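PDB 1ZU5: ftsY from Mycoplasma mycoides, which is the SRP receptor FtsY, an SRP54-type protein that joins a helical bundle domain to a GTPase domain of the P-loop class. Local coordinates for residues 136-141 against 164-169; 104-109 against 227-232; 123-128 against 294-299. All coordinates share one frame; numbering follows the deposited sequence.

Contact 1 of 3, residues 136-141 against 164-169; sequences VLIAAA and VDLVKA
Ile138 sits between Val164 and Leu166 and carries the close packing between strands 136-140 and 164-168. Its two branches divide the work: CG2 meets Leu166 CD1 at 3.5 Å, while the CG1 arm runs the other way and brings CD1 to 3.6 Å from Val164 CG1. This split follows from the first torsion (chi1 -66°), which sets CG1 beside the backbone N and CG2 beside the carbonyl carbon. Val136 and Ala140 flank Ile138 on the same face, where Ala126 of helix 115-131 packs on Val136, Ile138 and Val164, and helix 148-158 sets Leu152 on Ala140 and Ile156 on Leu166. The backbones are joined by four hydrogen bonds in a parallel ladder: Val136 O accepts from Asp165 N, Asp165 O from Ile138 N, Ile138 O from Val167 N, and Val167 O from Ala140 N, the last at 2.9 Å.

Helix 176-189 covers the other face, touching Ala139 and Val167. There Leu137 CD1 lies 3.6 Å from Asp165 O and 4.0 Å from Val167 CG2. The solvent side begins at Asp165, partly exposed, which turns its carboxylate to Tyr192, and at the exposed Lys168, which leads its chain away to a salt bridge with Glu153. Beyond the last direct bond a water joins the strands, donating to Ala140 O at 2.9 Å and accepting from Ala169 N at 3.0 Å. With strand directions only 25° apart and helix 148-158 connecting them, the pair forms a beta-alpha-beta unit at one border of the mainly parallel sheet of a P-loop GTPase domain.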
# COMPACT_ATOMS: atom_id res chain seq x y z
N VAL A 136 6.76 -20.69 -2.27
CA VAL A 136 5.64 -19.96 -1.61
C VAL A 136 4.38 -20.75 -1.18
O VAL A 136 3.81 -21.58 -1.92
CB VAL A 136 5.24 -18.69 -2.41
CG1 VAL A 136 4.24 -17.82 -1.57
CG2 VAL A 136 6.51 -17.88 -2.82
N LEU A 137 3.94 -20.47 0.04
CA LEU A 137 2.73 -21.04 0.57
C LEU A 137 1.69 -19.94 0.87
O LEU A 137 2.03 -18.91 1.48
CB LEU A 137 3.04 -21.86 1.84
CG LEU A 137 1.92 -22.79 2.33
CD1 LEU A 137 1.45 -23.69 1.22
CD2 LEU A 137 2.36 -23.60 3.53
N ILE A 138 0.44 -20.17 0.46
CA ILE A 138 -0.68 -19.32 0.80
C ILE A 138 -1.58 -20.03 1.80
O ILE A 138 -1.87 -21.21 1.65
CB ILE A 138 -1.50 -18.92 -0.45
CG1 ILE A 138 -0.68 -18.04 -1.38
CG2 ILE A 138 -2.74 -18.15 -0.03
CD1 ILE A 138 -1.34 -17.92 -2.76
N ALA A 139 -2.02 -19.31 2.84
CA ALA A 139 -2.94 -19.84 3.83
C ALA A 139 -4.29 -19.11 3.65
O ALA A 139 -4.43 -17.90 3.93
CB ALA A 139 -2.40 -19.63 5.22
N ALA A 140 -5.28 -19.84 3.16
CA ALA A 140 -6.58 -19.23 2.91
C ALA A 140 -7.36 -19.23 4.26
O ALA A 140 -8.24 -20.09 4.50
CB ALA A 140 -7.32 -20.00 1.78
N ALA A 141 -7.01 -18.30 5.15
CA ALA A 141 -7.59 -18.30 6.49
C ALA A 141 -8.75 -17.33 6.72
O ALA A 141 -9.24 -17.24 7.84
CB ALA A 141 -6.53 -18.12 7.53
N VAL A 164 3.99 -22.00 -6.06
CA VAL A 164 2.98 -21.49 -5.09
C VAL A 164 1.95 -22.58 -4.82
O VAL A 164 1.24 -23.04 -5.73
CB VAL A 164 2.23 -20.20 -5.54
CG1 VAL A 164 1.28 -19.77 -4.47
CG2 VAL A 164 3.20 -19.07 -5.88
N ASP A 165 1.87 -22.97 -3.56
CA ASP A 165 0.88 -23.93 -3.10
C ASP A 165 -0.08 -23.26 -2.13
O ASP A 165 0.15 -22.13 -1.70
CB ASP A 165 1.60 -25.11 -2.45
CG ASP A 165 2.58 -25.80 -3.41
OD1 ASP A 165 2.12 -26.33 -4.45
OD2 ASP A 165 3.80 -25.79 -3.12
N LEU A 166 -1.16 -23.96 -1.77
CA LEU A 166 -2.23 -23.37 -0.98
C LEU A 166 -2.64 -24.29 0.12
O LEU A 166 -2.70 -25.50 -0.10
CB LEU A 166 -3.47 -23.19 -1.87
CG LEU A 166 -4.71 -22.54 -1.26
CD1 LEU A 166 -4.42 -21.07 -0.96
CD2 LEU A 166 -5.89 -22.70 -2.22
N VAL A 167 -2.97 -23.73 1.29
CA VAL A 167 -3.57 -24.49 2.36
C VAL A 167 -4.96 -23.93 2.66
O VAL A 167 -5.11 -22.75 2.98
CB VAL A 167 -2.68 -24.50 3.64
CG1 VAL A 167 -3.44 -25.08 4.83
CG2 VAL A 167 -1.44 -25.32 3.40
N LYS A 168 -5.98 -24.77 2.57
CA LYS A 168 -7.32 -24.33 2.94
C LYS A 168 -7.97 -25.20 4.01
O LYS A 168 -7.56 -26.35 4.21
CB LYS A 168 -8.20 -24.25 1.70
CG LYS A 168 -8.33 -25.54 0.92
CD LYS A 168 -7.99 -25.27 -0.54
CE LYS A 168 -8.03 -26.54 -1.35
NZ LYS A 168 -9.43 -26.98 -1.23
N ALA A 169 -8.98 -24.62 4.66
CA ALA A 169 -9.93 -25.32 5.54
C ALA A 169 -10.52 -26.58 4.91
O ALA A 169 -10.69 -26.65 3.70
CB ALA A 169 -11.06 -24.36 5.94
O HOH W 1 -10.00 -22.07 3.39

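Contact 2 of 3, residues 104-109 against 227-232; sequences RLNIFM and APHEVL
Arg104 lays its guanidinium flat on the imidazole of His229, the two centres 3.7 Å apart and the planes at 18°, at the entry to two neighbouring parallel strands of the P-loop GTPase sheet, 106-111 and 230-236. The overlap is offset: CZ stands over the rim of the ring, and the two side chains run past each other in opposite directions. Asn106 steadies the guanidinium from its edge, since OD1 accepts from both NE and NH2 of Arg104, with the NE bond at 2.8 Å; Asp99 takes a further salt bridge from NH2. On the opposite face of the imidazole lies Ala227 CA, so the ring is sandwiched, and its NE2 gives a weak bond to Leu105 O at the ring edge.

Further along, Phe108 and Glu230 lie side by side and point the same way. Glu230 CG sits over the ring face, 4.1 Å from the centroid and 10° off the normal, a CH-pi contact, whereas His229 CB comes up to the ring's edge. The carboxylate continues past the ring to Ser257 and Lys285.

Met109 occupies the other face of the sheet. Its sulfur reaches across to Pro228, which follows a cis peptide bond, with SD 3.8 Å from CG of the proline, and the chain is bent at its last torsion (chi3 16°). The methyl CE then comes to 4.1 Å from Val231 CG2. Three backbone bonds join the segments: His229 N donates to Ile107 O, Met109 N to Glu230 O, and Leu232 N to Met109 O at 2.7 Å.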
# COMPACT_ATOMS: atom_id res chain seq x y z
N ARG A 104 15.11 -18.21 6.51
CA ARG A 104 14.04 -18.42 7.48
C ARG A 104 12.73 -18.55 6.75
O ARG A 104 12.63 -18.27 5.54
CB ARG A 104 13.93 -17.25 8.47
CG ARG A 104 13.44 -15.99 7.80
CD ARG A 104 13.22 -14.88 8.79
NE ARG A 104 12.73 -13.69 8.09
CZ ARG A 104 12.68 -12.47 8.61
NH1 ARG A 104 13.11 -12.25 9.86
NH2 ARG A 104 12.21 -11.47 7.88
N LEU A 105 11.72 -19.00 7.49
CA LEU A 105 10.36 -18.96 7.04
C LEU A 105 9.84 -17.51 7.20
O LEU A 105 9.75 -16.99 8.30
CB LEU A 105 9.54 -19.97 7.84
CG LEU A 105 8.05 -20.06 7.50
CD1 LEU A 105 7.85 -20.28 5.99
CD2 LEU A 105 7.45 -21.18 8.33
N ASN A 106 9.57 -16.85 6.08
CA ASN A 106 9.03 -15.48 6.14
C ASN A 106 7.53 -15.65 6.15
O ASN A 106 6.98 -16.48 5.44
CB ASN A 106 9.45 -14.68 4.93
CG ASN A 106 10.94 -14.52 4.85
OD1 ASN A 106 11.51 -13.65 5.52
ND2 ASN A 106 11.60 -15.36 4.02
N ILE A 107 6.89 -14.93 7.05
CA ILE A 107 5.46 -15.06 7.24
C ILE A 107 4.87 -13.69 7.17
O ILE A 107 5.14 -12.85 8.04
CB ILE A 107 5.18 -15.63 8.63
CG1 ILE A 107 6.07 -16.87 8.84
CG2 ILE A 107 3.62 -15.84 8.82
CD1 ILE A 107 5.90 -17.55 10.18
N PHE A 108 4.10 -13.44 6.10
CA PHE A 108 3.43 -12.13 5.92
C PHE A 108 1.94 -12.34 6.07
O PHE A 108 1.38 -13.29 5.50
CB PHE A 108 3.65 -11.52 4.54
CG PHE A 108 5.10 -11.24 4.17
CD1 PHE A 108 5.42 -10.95 2.82
CD2 PHE A 108 6.12 -11.28 5.10
CE1 PHE A 108 6.73 -10.69 2.42
CE2 PHE A 108 7.43 -11.02 4.73
CZ PHE A 108 7.75 -10.73 3.38
N MET A 109 1.29 -11.43 6.78
CA MET A 109 -0.13 -11.42 6.93
C MET A 109 -0.73 -10.28 6.16
O MET A 109 -0.20 -9.16 6.23
CB MET A 109 -0.45 -11.26 8.40
CG MET A 109 -0.20 -12.56 9.13
SD MET A 109 -0.50 -12.46 10.87
CE MET A 109 -1.43 -10.96 11.00
N ALA A 227 8.03 -13.50 13.73
CA ALA A 227 6.81 -13.40 12.90
C ALA A 227 5.62 -12.82 13.67
O ALA A 227 5.51 -13.00 14.89
CB ALA A 227 6.45 -14.75 12.29
N PRO A 228 4.69 -12.14 12.97
CA PRO A 228 4.78 -11.93 11.52
C PRO A 228 5.84 -10.91 11.14
O PRO A 228 6.04 -9.93 11.83
CB PRO A 228 3.37 -11.47 11.13
CG PRO A 228 2.72 -11.04 12.37
CD PRO A 228 3.46 -11.59 13.56
N HIS A 229 6.49 -11.17 10.01
CA HIS A 229 7.54 -10.31 9.48
C HIS A 229 6.98 -9.07 8.80
O HIS A 229 7.64 -8.06 8.73
CB HIS A 229 8.45 -11.11 8.56
CG HIS A 229 8.93 -12.38 9.20
ND1 HIS A 229 9.71 -12.39 10.34
CD2 HIS A 229 8.67 -13.68 8.90
CE1 HIS A 229 9.93 -13.64 10.70
NE2 HIS A 229 9.31 -14.44 9.85
N GLU A 230 5.74 -9.16 8.34
CA GLU A 230 5.05 -8.12 7.58
C GLU A 230 3.57 -8.34 7.91
O GLU A 230 3.09 -9.49 8.05
CB GLU A 230 5.33 -8.32 6.09
CG GLU A 230 5.94 -7.17 5.21
CD GLU A 230 6.74 -6.07 5.93
OE1 GLU A 230 6.15 -5.11 6.52
OE2 GLU A 230 7.98 -6.10 5.84
N VAL A 231 2.86 -7.24 8.12
CA VAL A 231 1.42 -7.25 8.24
C VAL A 231 0.94 -6.19 7.28
O VAL A 231 0.98 -5.00 7.61
CB VAL A 231 0.93 -6.92 9.65
CG1 VAL A 231 -0.60 -6.70 9.64
CG2 VAL A 231 1.36 -8.00 10.65
N LEU A 232 0.51 -6.61 6.08
CA LEU A 232 0.24 -5.63 5.03
C LEU A 232 -1.24 -5.31 4.83
O LEU A 232 -2.02 -6.19 4.54
CB LEU A 232 0.90 -6.08 3.72
CG LEU A 232 2.37 -6.49 3.85
CD1 LEU A 232 2.77 -7.33 2.65
CD2 LEU A 232 3.22 -5.23 3.99

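Contact 3 of 3, residues 123-128 against 294-299; sequences AKMANY and DDLLAF
The Tyr128 ring meets strand 296-298 through its edge: Leu296 O lies near the ring plane, 4.1 Å from CD1, and a water sits in the same plane close to the hydroxyl. That water is 3.2 Å from Tyr128 OH and accepts from Ala298 N at 3.3 Å, a long bridge between helix and strand. The ring reaches this far because CG is set opposite the backbone N (chi1 -176°), which swings the hydroxyl out until it is 4.0 Å from Ala298 CB.

Leu296 packs against the helix. Its CD2 lies on the helix backbone, 3.7 Å from Lys124 C, and also touches Lys124 CB and, at 4.1 Å, Met125 SD. Met286 of the adjacent strand 284-288 packs on Leu296, Met125 and Tyr128, joining the same apolar layer.

Lys124 crosses this leucine obliquely with its chain extended beyond CG, and takes its amine toward the turn before the strand. NZ comes to 3.8 Å from Asp295 O and makes a weak hydrogen bond to Gly290 O. Asp295 OD2, at 4.9 Å from NZ, is too far for a salt bridge and accepts instead from the backbone N of Lys292. The helix and the edge strand of the sheet, inclined at 63°, are therefore held mainly by apolar packing, with a water bridge at one end and, at the other, an ammonium whose attraction to the carboxylate is probably only long-range.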
# COMPACT_ATOMS: atom_id res chain seq x y z
N ALA A 123 -2.28 -13.11 -3.98
CA ALA A 123 -1.83 -13.81 -5.19
C ALA A 123 -0.63 -13.12 -5.86
O ALA A 123 0.34 -13.77 -6.20
CB ALA A 123 -2.95 -13.99 -6.18
N LYS A 124 -0.72 -11.80 -6.03
CA LYS A 124 0.32 -10.99 -6.67
C LYS A 124 1.63 -10.96 -5.87
O LYS A 124 2.69 -10.96 -6.47
CB LYS A 124 -0.19 -9.56 -6.89
CG LYS A 124 -1.23 -9.42 -7.98
CD LYS A 124 -1.64 -7.98 -8.15
CE LYS A 124 -2.59 -7.85 -9.35
NZ LYS A 124 -3.08 -6.46 -9.57
N MET A 125 1.55 -10.87 -4.54
CA MET A 125 2.69 -11.01 -3.64
C MET A 125 3.32 -12.37 -3.81
O MET A 125 4.53 -12.47 -3.78
CB MET A 125 2.27 -10.95 -2.17
CG MET A 125 1.87 -9.63 -1.62
SD MET A 125 3.21 -8.49 -1.53
CE MET A 125 4.22 -9.19 -0.23
N ALA A 126 2.50 -13.42 -3.93
CA ALA A 126 3.04 -14.79 -3.99
C ALA A 126 3.82 -15.03 -5.26
O ALA A 126 4.82 -15.74 -5.25
CB ALA A 126 1.94 -15.85 -3.83
N ASN A 127 3.31 -14.46 -6.36
CA ASN A 127 3.93 -14.54 -7.68
C ASN A 127 5.18 -13.67 -7.73
O ASN A 127 6.15 -13.99 -8.38
CB ASN A 127 2.92 -14.09 -8.72
CG ASN A 127 3.42 -14.23 -10.14
OD1 ASN A 127 3.93 -13.25 -10.72
ND2 ASN A 127 3.21 -15.41 -10.76
N TYR A 128 5.19 -12.55 -7.03
CA TYR A 128 6.38 -11.71 -7.01
C TYR A 128 7.58 -12.52 -6.51
O TYR A 128 8.67 -12.48 -7.10
CB TYR A 128 6.10 -10.56 -6.07
CG TYR A 128 7.16 -9.51 -5.98
CD1 TYR A 128 7.10 -8.38 -6.78
CD2 TYR A 128 8.20 -9.61 -5.05
CE1 TYR A 128 8.04 -7.38 -6.68
CE2 TYR A 128 9.16 -8.61 -4.94
CZ TYR A 128 9.06 -7.50 -5.76
OH TYR A 128 9.97 -6.46 -5.69
N ASP A 294 1.32 -9.92 -12.47
CA ASP A 294 2.60 -9.25 -12.17
C ASP A 294 2.50 -7.77 -12.09
O ASP A 294 3.53 -7.12 -11.96
CB ASP A 294 3.74 -9.63 -13.13
CG ASP A 294 3.26 -10.02 -14.48
OD1 ASP A 294 2.32 -9.38 -15.03
OD2 ASP A 294 3.83 -11.00 -15.00
N ASP A 295 1.29 -7.23 -12.15
CA ASP A 295 1.07 -5.78 -12.03
C ASP A 295 1.21 -5.31 -10.59
O ASP A 295 0.26 -4.77 -10.03
CB ASP A 295 -0.35 -5.43 -12.46
CG ASP A 295 -0.58 -5.62 -13.93
OD1 ASP A 295 0.29 -5.21 -14.74
OD2 ASP A 295 -1.66 -6.13 -14.27
N LEU A 296 2.36 -5.54 -9.99
CA LEU A 296 2.57 -5.14 -8.61
C LEU A 296 4.03 -4.81 -8.46
O LEU A 296 4.88 -5.64 -8.80
CB LEU A 296 2.15 -6.27 -7.64
CG LEU A 296 2.54 -6.08 -6.17
CD1 LEU A 296 1.61 -5.06 -5.47
CD2 LEU A 296 2.55 -7.40 -5.44
N LEU A 297 4.36 -3.63 -7.95
CA LEU A 297 5.78 -3.32 -7.79
C LEU A 297 6.14 -2.70 -6.48
O LEU A 297 5.29 -2.10 -5.83
CB LEU A 297 6.33 -2.49 -8.97
CG LEU A 297 5.91 -1.05 -9.17
CD1 LEU A 297 7.06 -0.28 -9.78
CD2 LEU A 297 4.69 -0.99 -10.08
N ALA A 298 7.40 -2.85 -6.09
CA ALA A 298 7.88 -2.26 -4.86
C ALA A 298 7.68 -0.76 -4.98
O ALA A 298 7.79 -0.20 -6.09
CB ALA A 298 9.35 -2.62 -4.63
N PHE A 299 7.36 -0.11 -3.86
CA PHE A 299 7.03 1.30 -3.91
C PHE A 299 8.34 2.04 -3.86
O PHE A 299 9.25 1.60 -3.19
CB PHE A 299 6.10 1.68 -2.75
CG PHE A 299 5.78 3.16 -2.68
CD1 PHE A 299 4.78 3.70 -3.46
CD2 PHE A 299 6.47 4.00 -1.83
CE1 PHE A 299 4.50 5.06 -3.39
CE2 PHE A 299 6.18 5.35 -1.76
CZ PHE A 299 5.19 5.87 -2.54
O HOH W 2 9.41 -4.45 -8.13

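Overall arrangement
After the N-terminal helices, strand 106-111 opens the sheet, followed by helix 115-131 and strand 136-140. Contact 1 closes the shortest loop, from 136-141 to 164-169, and is nested within the loops of both other contacts. Contact 2 closes the long loop from 104-109 to 227-232; contact 3 starts inside it, at 123-128, and ends beyond it, at 294-299, so these two cross. All three reach one sheet: contact 1 at one border, contact 2 near its middle, and contact 3 at the opposite border. Helix 115-131 links them, its Ala126 packing on Val136, Ile138 and Val164, and its Met125 on Phe108 and Leu232.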